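2-C-methyl-D-erythritol 2,4-cyclodiphosphate synthase (Thermus thermophilus, PDB 1IV3) catalyses the conversion of 4-diphosphocytidyl-2-C-methyl-D-erythritol 2-phosphate to 2-C-methyl-D-erythritol 2,4-cyclodiphosphate with release of CMP, a step of non-mevalonate isoprenoid biosynthesis. Local coordinates at residues 9-14 with 30-35; 26-31 with 100-105; 40-45 with 71-76. The protein carries 3 engineered substitutions. All blocks are in the same frame, centred on the assembly; numbering follows the deposited sequence.

How the interactions relate
Interactions 1 and 2 share Gly30 and Ala31 at the edge of the mixed sheet, their centres about 11 Å apart. In interaction 1, strand 29-31 pairs with strand 3-14; in interaction 2 its approach packs on the loop that follows strand 91-99. A 2.5 Å salt bridge, Glu14 OE1 to Arg102 NH2, joins them. Helix 39-50 comes next along the chain, and interaction 3, its centre about 14 Å from that of interaction 1, packs it against helix 73-86. Interactions 1 and 3 meet at the magnesium ion through His10 and His42. Interactions 2 and 3 stay about 8 Å apart at their nearest atoms. The metal site lies between strand 3-14 and helix 39-50, with helix 73-86 behind His42.

Interaction 1 of 3, residues 9-14 with 30-35; sequences SHRLEE and GALAHS. With MG (magnesium ion), chain G.
His10 and Ala31 meet through their CB atoms, 3.7 Å apart, where the edge strand 29-31 runs antiparallel to strand 3-14. From that CB the His10 side chain runs along the loop to the metal: CG stands anti to the carbonyl carbon (chi1 -70°), still 4.2 Å from the methyl of Ala31 as the ring passes it. ND1 then comes 3.9 Å from CB of Ala33, in a poorly ordered part of the loop, and CE1 lies 4.2 Å from Ser35 OG, which is itself hydrogen-bonded to Gly37. Flanked by CD2 and CE1, NE2 binds the magnesium ion at 2.0 Å, with water 2 as a further ligand and Asp8 and His42 completing the protein's share of the site.

Backbone bonds fix the strand pairing behind the ring. Glu13 and Gly30 form a hydrogen-bonded pair, with Glu13 N reaching Gly30 O at 2.7 Å and Gly30 N returning to Glu13 O. Two residues further on, Leu32 N bonds to Arg11 O. The side chains of Leu12 and Ala31 diverge, yet CD2 of Leu12 turns back to lie 3.6 Å from Gly30 C. Arg11 packs its CB against CD2 of Leu32, while its NE makes a weak hydrogen bond to Glu135 O of a second subunit. This antiparallel strand edge leads directly into the divalent-metal site of the IspF family, between subunits of the trimer.

Interaction 2 of 3, residues 26-31 with 100-105; sequences PSPVGA and LDRPKL
Pro103 lies against Ser27 where the loop after strand 91-99 packs on the turn leading into edge strand 29-31 of the mixed sheet. Loop 100-105 belongs to the substrate-binding site of this IspF enzyme. Pro103 follows a cis peptide bond, and the proline ring offers CD to Ser27 OG at 3.2 Å and CG to Ser27 CB at 3.7 Å. Ser27 OG lies trans to its own backbone nitrogen (chi1 180°), a setting from which it donates a hydrogen bond of 2.7 Å to Val29 O. That bond falls in the carbonyl plane, on a lone pair, and ties the turn to the start of the strand. An alanine here would remove the hydroxyl and would probably leave Val29 O without this donor, open a gap beside Pro103 CD and let the turn flex.

Arg102 provides the other half of the contact. Its CG sits between the backbone nitrogen and the carbonyl carbon (chi1 45°), after which the chain runs extended to NE, and the Arg102 side chain crosses that of Val29 at about a right angle. The guanidinium also passes Pro28, whose CG is 3.9 Å from NH1, while its charge is met by Glu14 in a salt bridge through NH2. Strand 18-20 adds Leu18, which touches both Ser27 and Pro103. The second branch of Val29, CG2, faces Arg102 O at 3.8 Å, whereas CG1 lies over one face of the guanidinium, offset toward its rim, so that it is 3.1 Å from NH2 and 3.4 Å from CZ.

Interaction 3 of 3, residues 40-45 with 71-76; sequences AMHALT and ERSEVF. Engineered in segment 40-45: Met41 (natural residue Leu). With MG (magnesium ion), chain G.
Ser73 OG is gripped from two sides of the contact: His42 NE2 donates a bent hydrogen bond of 2.8 Å to it, and Asp36 is hydrogen-bonded to the same oxygen. This is a buried helix-helix contact, between helix 39-50 and the start of helix 73-86, in the layer that packs on the sheet, and it carries one ligand of the metal site.

That ligand is His42. The first torsion of His42 (chi1 -70°) sets CG beside the residue's own backbone N, and from there the imidazole spans the space between the magnesium ion and Ser73. ND1 binds the ion at 2.0 Å, alongside Asp8 and His10. On the other side of the ring, the serine oxygen is tilted 29° from the ring plane. With ND1 on the metal and NE2 on the serine, the ring is held at both nitrogens, so Ser73 probably acts as a second-shell residue.

One turn along helix 39-50, Met41 O takes two bonds from Thr45, whose backbone N and OG1, at 2.9 and 2.8 Å, approach from opposite faces of the carbonyl plane. OG1 also accepts from water 3, which donates in turn to Ser73 O and so bridges the two helices.

Apolar atoms fill in around these polar links. Met41, an engineered residue that replaces a natural leucine, lays its CB 3.6 Å from Ser73 CB. Its chain then bends so that SD rests near Glu74 CA, while Leu116 and Leu119 of helix 109-120 also touch the side chain. Further along, the methyl CG2 of Thr45 comes within 3.7 Å of Phe76 O.

Interaction 1 of 3, residues 9-14 with 30-35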
loop_
_atom_site.group_PDB
_atom_site.type_symbol
_atom_site.label_atom_id
_atom_site.label_comp_id
_atom_site.label_asym_id
_atom_site.label_seq_id
_atom_site.Cartn_x
_atom_site.Cartn_y
_atom_site.Cartn_z
ATOM N N SER A 9 6.278 9.916 -2.802
ATOM C CA SER A 9 7.497 10.015 -1.996
ATOM C C SER A 9 8.303 11.233 -2.436
ATOM O O SER A 9 8.199 11.639 -3.591
ATOM C CB SER A 9 8.316 8.730 -2.106
ATOM O OG SER A 9 8.940 8.639 -3.379
ATOM N N HIS A 10 9.074 11.792 -1.509
ATOM C CA HIS A 10 10.002 12.858 -1.831
ATOM C C HIS A 10 11.287 12.711 -1.019
ATOM O O HIS A 10 11.249 12.312 0.142
ATOM C CB HIS A 10 9.456 14.264 -1.555
ATOM C CG HIS A 10 8.367 14.580 -2.539
ATOM N ND1 HIS A 10 8.603 15.212 -3.741
ATOM C CD2 HIS A 10 7.035 14.318 -2.496
ATOM C CE1 HIS A 10 7.455 15.341 -4.394
ATOM N NE2 HIS A 10 6.489 14.805 -3.658
ATOM N N ARG A 11 12.363 13.070 -1.711
ATOM C CA ARG A 11 13.660 13.172 -1.067
ATOM C C ARG A 11 13.533 14.302 -0.049
ATOM O O ARG A 11 12.940 15.349 -0.303
ATOM C CB ARG A 11 14.744 13.456 -2.083
ATOM C CG ARG A 11 16.178 13.149 -1.721
ATOM C CD ARG A 11 17.003 12.930 -2.996
ATOM N NE ARG A 11 17.228 11.504 -3.224
ATOM C CZ ARG A 11 17.851 10.687 -2.380
ATOM N NH1 ARG A 11 18.332 11.131 -1.226
ATOM N NH2 ARG A 11 17.998 9.402 -2.690
ATOM N N LEU A 12 14.134 14.043 1.107
ATOM C CA LEU A 12 14.099 15.101 2.122
ATOM C C LEU A 12 15.455 15.788 2.200
ATOM O O LEU A 12 16.501 15.140 2.197
ATOM C CB LEU A 12 13.693 14.489 3.458
ATOM C CG LEU A 12 12.228 14.092 3.612
ATOM C CD1 LEU A 12 12.077 13.210 4.842
ATOM C CD2 LEU A 12 11.334 15.331 3.702
ATOM N N GLU A 13 15.467 17.121 2.274
ATOM C CA GLU A 13 16.791 17.737 2.429
ATOM C C GLU A 13 16.799 18.769 3.549
ATOM O O GLU A 13 15.808 19.435 3.846
ATOM C CB GLU A 13 17.235 18.348 1.102
ATOM C CG GLU A 13 18.561 17.783 0.597
ATOM C CD GLU A 13 18.423 17.098 -0.750
ATOM O OE1 GLU A 13 17.455 17.433 -1.470
ATOM O OE2 GLU A 13 19.272 16.239 -1.067
ATOM N N GLU A 14 17.980 18.888 4.172
ATOM C CA GLU A 14 18.156 19.822 5.266
ATOM C C GLU A 14 17.836 21.269 4.879
ATOM O O GLU A 14 18.213 21.752 3.811
ATOM C CB GLU A 14 19.593 19.704 5.817
ATOM C CG GLU A 14 19.565 19.193 7.253
ATOM C CD GLU A 14 20.175 17.810 7.351
ATOM O OE1 GLU A 14 19.734 16.996 8.186
ATOM O OE2 GLU A 14 21.112 17.541 6.566
ATOM N N GLY A 30 13.061 19.027 4.733
ATOM C CA GLY A 30 11.828 19.289 3.989
ATOM C C GLY A 30 11.975 18.739 2.592
ATOM O O GLY A 30 13.040 18.279 2.172
ATOM N N ALA A 31 10.898 18.740 1.812
ATOM C CA ALA A 31 11.128 18.102 0.510
ATOM C C ALA A 31 11.948 19.041 -0.369
ATOM O O ALA A 31 11.844 20.263 -0.355
ATOM C CB ALA A 31 9.825 17.666 -0.128
ATOM N N LEU A 32 12.821 18.383 -1.119
ATOM C CA LEU A 32 13.585 18.980 -2.201
ATOM C C LEU A 32 12.766 18.718 -3.458
ATOM O O LEU A 32 12.562 17.549 -3.804
ATOM C CB LEU A 32 14.981 18.379 -2.288
ATOM C CG LEU A 32 15.583 18.223 -3.685
ATOM C CD1 LEU A 32 16.951 18.891 -3.730
ATOM C CD2 LEU A 32 15.661 16.762 -4.098
ATOM N N ALA A 33 12.268 19.765 -4.111
ATOM C CA ALA A 33 11.396 19.480 -5.245
ATOM C C ALA A 33 10.871 20.741 -5.927
ATOM O O ALA A 33 11.210 21.864 -5.567
ATOM C CB ALA A 33 10.198 18.637 -4.809
ATOM N N HIS A 34 10.023 20.459 -6.917
ATOM C CA HIS A 34 9.397 21.494 -7.727
ATOM C C HIS A 34 8.047 21.890 -7.155
ATOM O O HIS A 34 7.620 23.032 -7.324
ATOM C CB HIS A 34 9.334 21.000 -9.179
ATOM C CG HIS A 34 10.733 20.974 -9.733
ATOM N ND1 HIS A 34 11.568 19.887 -9.602
ATOM C CD2 HIS A 34 11.448 21.919 -10.386
ATOM C CE1 HIS A 34 12.734 20.151 -10.165
ATOM N NE2 HIS A 34 12.684 21.380 -10.655
ATOM N N SER A 35 7.385 20.974 -6.456
ATOM C CA SER A 35 6.141 21.290 -5.758
ATOM C C SER A 35 6.468 21.716 -4.331
ATOM O O SER A 35 7.626 22.004 -4.036
ATOM C CB SER A 35 5.187 20.096 -5.739
ATOM O OG SER A 35 5.583 19.103 -4.776
HETATM MG MG MG G . 4.745 14.400 -4.525
HETATM O O HOH W 1 12.072 14.180 -4.282
HETATM O O HOH W 2 5.126 14.184 -6.816
#

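Interaction 2 of 3, residues 26-31 with 100-105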
loop_
_atom_site.group_PDB
_atom_site.type_symbol
_atom_site.label_atom_id
_atom_site.label_comp_id
_atom_site.label_asym_id
_atom_site.label_seq_id
_atom_site.Cartn_x
_atom_site.Cartn_y
_atom_site.Cartn_z
ATOM N N PRO A 26 7.132 22.310 11.404
ATOM C CA PRO A 26 8.476 22.683 11.886
ATOM C C PRO A 26 9.384 21.459 11.823
ATOM O O PRO A 26 9.003 20.415 12.339
ATOM C CB PRO A 26 8.221 23.135 13.319
ATOM C CG PRO A 26 6.785 23.590 13.301
ATOM C CD PRO A 26 6.102 22.581 12.419
ATOM N N SER A 27 10.535 21.600 11.156
ATOM C CA SER A 27 11.367 20.468 10.812
ATOM C C SER A 27 12.773 20.861 10.375
ATOM O O SER A 27 12.937 21.906 9.752
ATOM C CB SER A 27 10.695 19.685 9.673
ATOM O OG SER A 27 11.472 18.556 9.279
ATOM N N PRO A 28 13.752 20.023 10.682
ATOM C CA PRO A 28 15.124 20.219 10.197
ATOM C C PRO A 28 15.258 19.840 8.728
ATOM O O PRO A 28 16.303 20.101 8.138
ATOM C CB PRO A 28 15.945 19.240 11.044
ATOM C CG PRO A 28 14.979 18.146 11.380
ATOM C CD PRO A 28 13.638 18.825 11.541
ATOM N N VAL A 29 14.244 19.213 8.128
ATOM C CA VAL A 29 14.328 18.662 6.781
ATOM C C VAL A 29 13.009 18.840 6.041
ATOM O O VAL A 29 11.926 18.827 6.630
ATOM C CB VAL A 29 14.696 17.165 6.770
ATOM C CG1 VAL A 29 16.060 16.937 7.403
ATOM C CG2 VAL A 29 13.645 16.320 7.484
ATOM N N GLY A 30 13.061 19.027 4.733
ATOM C CA GLY A 30 11.828 19.289 3.989
ATOM C C GLY A 30 11.975 18.739 2.592
ATOM O O GLY A 30 13.040 18.279 2.172
ATOM N N ALA A 31 10.898 18.740 1.812
ATOM C CA ALA A 31 11.128 18.102 0.510
ATOM C C ALA A 31 11.948 19.041 -0.369
ATOM O O ALA A 31 11.844 20.263 -0.355
ATOM C CB ALA A 31 9.825 17.666 -0.128
ATOM N N LEU A 100 8.307 8.623 7.699
ATOM C CA LEU A 100 9.521 9.447 7.668
ATOM C C LEU A 100 10.234 9.321 9.014
ATOM O O LEU A 100 9.587 9.119 10.050
ATOM C CB LEU A 100 9.203 10.899 7.331
ATOM C CG LEU A 100 8.578 11.789 8.405
ATOM C CD1 LEU A 100 8.354 13.210 7.884
ATOM C CD2 LEU A 100 7.269 11.214 8.902
ATOM N N ASP A 101 11.562 9.399 8.995
ATOM C CA ASP A 101 12.313 9.171 10.234
ATOM C C ASP A 101 12.352 10.410 11.110
ATOM O O ASP A 101 12.502 10.298 12.331
ATOM C CB ASP A 101 13.723 8.663 9.887
ATOM C CG ASP A 101 13.667 7.317 9.192
ATOM O OD1 ASP A 101 12.592 6.899 8.715
ATOM O OD2 ASP A 101 14.705 6.620 9.129
ATOM N N ARG A 102 12.205 11.601 10.543
ATOM C CA ARG A 102 12.133 12.825 11.344
ATOM C C ARG A 102 11.438 13.875 10.492
ATOM O O ARG A 102 11.555 13.710 9.264
ATOM C CB ARG A 102 13.524 13.276 11.766
ATOM C CG ARG A 102 14.530 13.233 10.635
ATOM C CD ARG A 102 15.929 13.702 11.036
ATOM N NE ARG A 102 16.708 13.954 9.820
ATOM C CZ ARG A 102 17.633 14.884 9.655
ATOM N NH1 ARG A 102 17.935 15.706 10.651
ATOM N NH2 ARG A 102 18.261 14.992 8.487
ATOM N N PRO A 103 10.756 14.852 11.055
ATOM C CA PRO A 103 10.547 15.063 12.484
ATOM C C PRO A 103 9.422 14.181 13.023
ATOM O O PRO A 103 8.694 13.567 12.240
ATOM C CB PRO A 103 10.079 16.524 12.556
ATOM C CG PRO A 103 9.292 16.679 11.294
ATOM C CD PRO A 103 10.044 15.892 10.261
ATOM N N LYS A 104 9.265 14.108 14.341
ATOM C CA LYS A 104 8.118 13.424 14.920
ATOM C C LYS A 104 6.816 14.114 14.514
ATOM O O LYS A 104 6.718 15.347 14.623
ATOM C CB LYS A 104 8.228 13.401 16.455
ATOM C CG LYS A 104 9.428 12.568 16.912
ATOM C CD LYS A 104 9.499 12.481 18.427
ATOM C CE LYS A 104 9.595 11.031 18.894
ATOM N NZ LYS A 104 11.021 10.587 18.988
ATOM N N LEU A 105 5.842 13.328 14.072
ATOM C CA LEU A 105 4.564 13.929 13.656
ATOM C C LEU A 105 3.525 13.918 14.759
ATOM O O LEU A 105 2.540 14.666 14.712
ATOM C CB LEU A 105 4.079 13.236 12.372
ATOM C CG LEU A 105 4.942 13.453 11.115
ATOM C CD1 LEU A 105 4.267 12.877 9.880
ATOM C CD2 LEU A 105 5.238 14.936 10.882
#

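Interaction 3 of 3, residues 40-45 with 71-76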
loop_
_atom_site.group_PDB
_atom_site.type_symbol
_atom_site.label_atom_id
_atom_site.label_comp_id
_atom_site.label_asym_id
_atom_site.label_seq_id
_atom_site.Cartn_x
_atom_site.Cartn_y
_atom_site.Cartn_z
ATOM N N ALA A 40 1.427 13.650 1.483
ATOM C CA ALA A 40 0.068 13.334 1.911
ATOM C C ALA A 40 -0.930 13.837 0.870
ATOM O O ALA A 40 -1.759 13.107 0.346
ATOM C CB ALA A 40 -0.278 13.982 3.250
ATOM N N MET A 41 -0.814 15.138 0.572
ATOM C CA MET A 41 -1.700 15.710 -0.434
ATOM C C MET A 41 -1.548 14.969 -1.759
ATOM O O MET A 41 -2.537 14.661 -2.426
ATOM C CB MET A 41 -1.417 17.192 -0.681
ATOM C CG MET A 41 -1.867 18.173 0.378
ATOM S SD MET A 41 -3.651 18.433 0.524
ATOM C CE MET A 41 -4.036 17.434 1.908
ATOM N N HIS A 42 -0.318 14.673 -2.186
ATOM C CA HIS A 42 -0.165 14.046 -3.503
ATOM C C HIS A 42 -0.760 12.642 -3.558
ATOM O O HIS A 42 -1.445 12.307 -4.525
ATOM C CB HIS A 42 1.309 13.966 -3.896
ATOM C CG HIS A 42 1.857 15.319 -4.197
ATOM N ND1 HIS A 42 3.161 15.557 -4.538
ATOM C CD2 HIS A 42 1.226 16.526 -4.206
ATOM C CE1 HIS A 42 3.337 16.854 -4.749
ATOM N NE2 HIS A 42 2.177 17.464 -4.551
ATOM N N ALA A 43 -0.509 11.885 -2.495
ATOM C CA ALA A 43 -1.044 10.511 -2.500
ATOM C C ALA A 43 -2.565 10.496 -2.433
ATOM O O ALA A 43 -3.210 9.663 -3.073
ATOM C CB ALA A 43 -0.447 9.723 -1.339
ATOM N N LEU A 44 -3.171 11.406 -1.657
ATOM C CA LEU A 44 -4.631 11.498 -1.595
ATOM C C LEU A 44 -5.190 11.911 -2.947
ATOM O O LEU A 44 -6.221 11.414 -3.399
ATOM C CB LEU A 44 -5.073 12.518 -0.522
ATOM C CG LEU A 44 -4.854 12.036 0.915
ATOM C CD1 LEU A 44 -4.958 13.166 1.932
ATOM C CD2 LEU A 44 -5.846 10.917 1.223
ATOM N N THR A 45 -4.498 12.843 -3.609
ATOM C CA THR A 45 -5.004 13.340 -4.900
ATOM C C THR A 45 -4.966 12.225 -5.951
ATOM O O THR A 45 -5.930 11.981 -6.696
ATOM C CB THR A 45 -4.183 14.547 -5.376
ATOM O OG1 THR A 45 -4.222 15.620 -4.421
ATOM C CG2 THR A 45 -4.776 15.131 -6.660
ATOM N N GLU A 71 1.531 26.228 -7.629
ATOM C CA GLU A 71 0.376 26.151 -6.742
ATOM C C GLU A 71 0.628 25.253 -5.527
ATOM O O GLU A 71 1.343 24.239 -5.609
ATOM C CB GLU A 71 -0.860 25.604 -7.467
ATOM C CG GLU A 71 -1.372 26.473 -8.605
ATOM C CD GLU A 71 -1.724 27.879 -8.135
ATOM O OE1 GLU A 71 -2.575 28.007 -7.227
ATOM O OE2 GLU A 71 -1.154 28.862 -8.651
ATOM N N ARG A 72 0.043 25.564 -4.378
ATOM C CA ARG A 72 0.023 24.639 -3.251
ATOM C C ARG A 72 -0.651 23.326 -3.615
ATOM O O ARG A 72 -1.608 23.308 -4.383
ATOM C CB ARG A 72 -0.794 25.176 -2.079
ATOM C CG ARG A 72 -0.337 26.402 -1.338
ATOM C CD ARG A 72 -1.198 26.494 -0.068
ATOM N NE ARG A 72 -0.952 27.752 0.616
ATOM C CZ ARG A 72 -1.301 27.995 1.879
ATOM N NH1 ARG A 72 -1.905 27.068 2.600
ATOM N NH2 ARG A 72 -1.009 29.189 2.362
ATOM N N SER A 73 -0.199 22.211 -3.054
ATOM C CA SER A 73 -0.789 20.920 -3.388
ATOM C C SER A 73 -2.265 20.782 -3.030
ATOM O O SER A 73 -3.015 19.988 -3.628
ATOM C CB SER A 73 0.041 19.821 -2.690
ATOM O OG SER A 73 1.351 19.829 -3.261
ATOM N N GLU A 74 -2.748 21.552 -2.045
ATOM C CA GLU A 74 -4.181 21.525 -1.746
ATOM C C GLU A 74 -5.026 21.946 -2.947
ATOM O O GLU A 74 -6.168 21.515 -3.119
ATOM C CB GLU A 74 -4.507 22.444 -0.556
ATOM C CG GLU A 74 -5.986 22.835 -0.515
ATOM C CD GLU A 74 -6.312 23.684 0.702
ATOM O OE1 GLU A 74 -5.356 24.234 1.295
ATOM O OE2 GLU A 74 -7.511 23.774 1.046
ATOM N N VAL A 75 -4.487 22.790 -3.828
ATOM C CA VAL A 75 -5.232 23.193 -5.016
ATOM C C VAL A 75 -5.468 22.026 -5.966
ATOM O O VAL A 75 -6.501 21.920 -6.634
ATOM C CB VAL A 75 -4.460 24.304 -5.757
ATOM C CG1 VAL A 75 -4.991 24.504 -7.165
ATOM C CG2 VAL A 75 -4.533 25.587 -4.926
ATOM N N PHE A 76 -4.492 21.132 -6.027
ATOM C CA PHE A 76 -4.615 19.927 -6.830
ATOM C C PHE A 76 -5.652 19.009 -6.194
ATOM O O PHE A 76 -6.482 18.441 -6.891
ATOM C CB PHE A 76 -3.297 19.173 -6.948
ATOM C CG PHE A 76 -2.173 20.078 -7.427
ATOM C CD1 PHE A 76 -2.455 21.175 -8.229
ATOM C CD2 PHE A 76 -0.864 19.800 -7.062
ATOM C CE1 PHE A 76 -1.428 22.004 -8.645
ATOM C CE2 PHE A 76 0.169 20.639 -7.476
ATOM C CZ PHE A 76 -0.124 21.739 -8.273
HETATM MG MG MG G . 4.745 14.400 -4.525
HETATM O O HOH W 3 -2.048 17.357 -4.279
HETATM O O HOH W 2 5.126 14.184 -6.816
#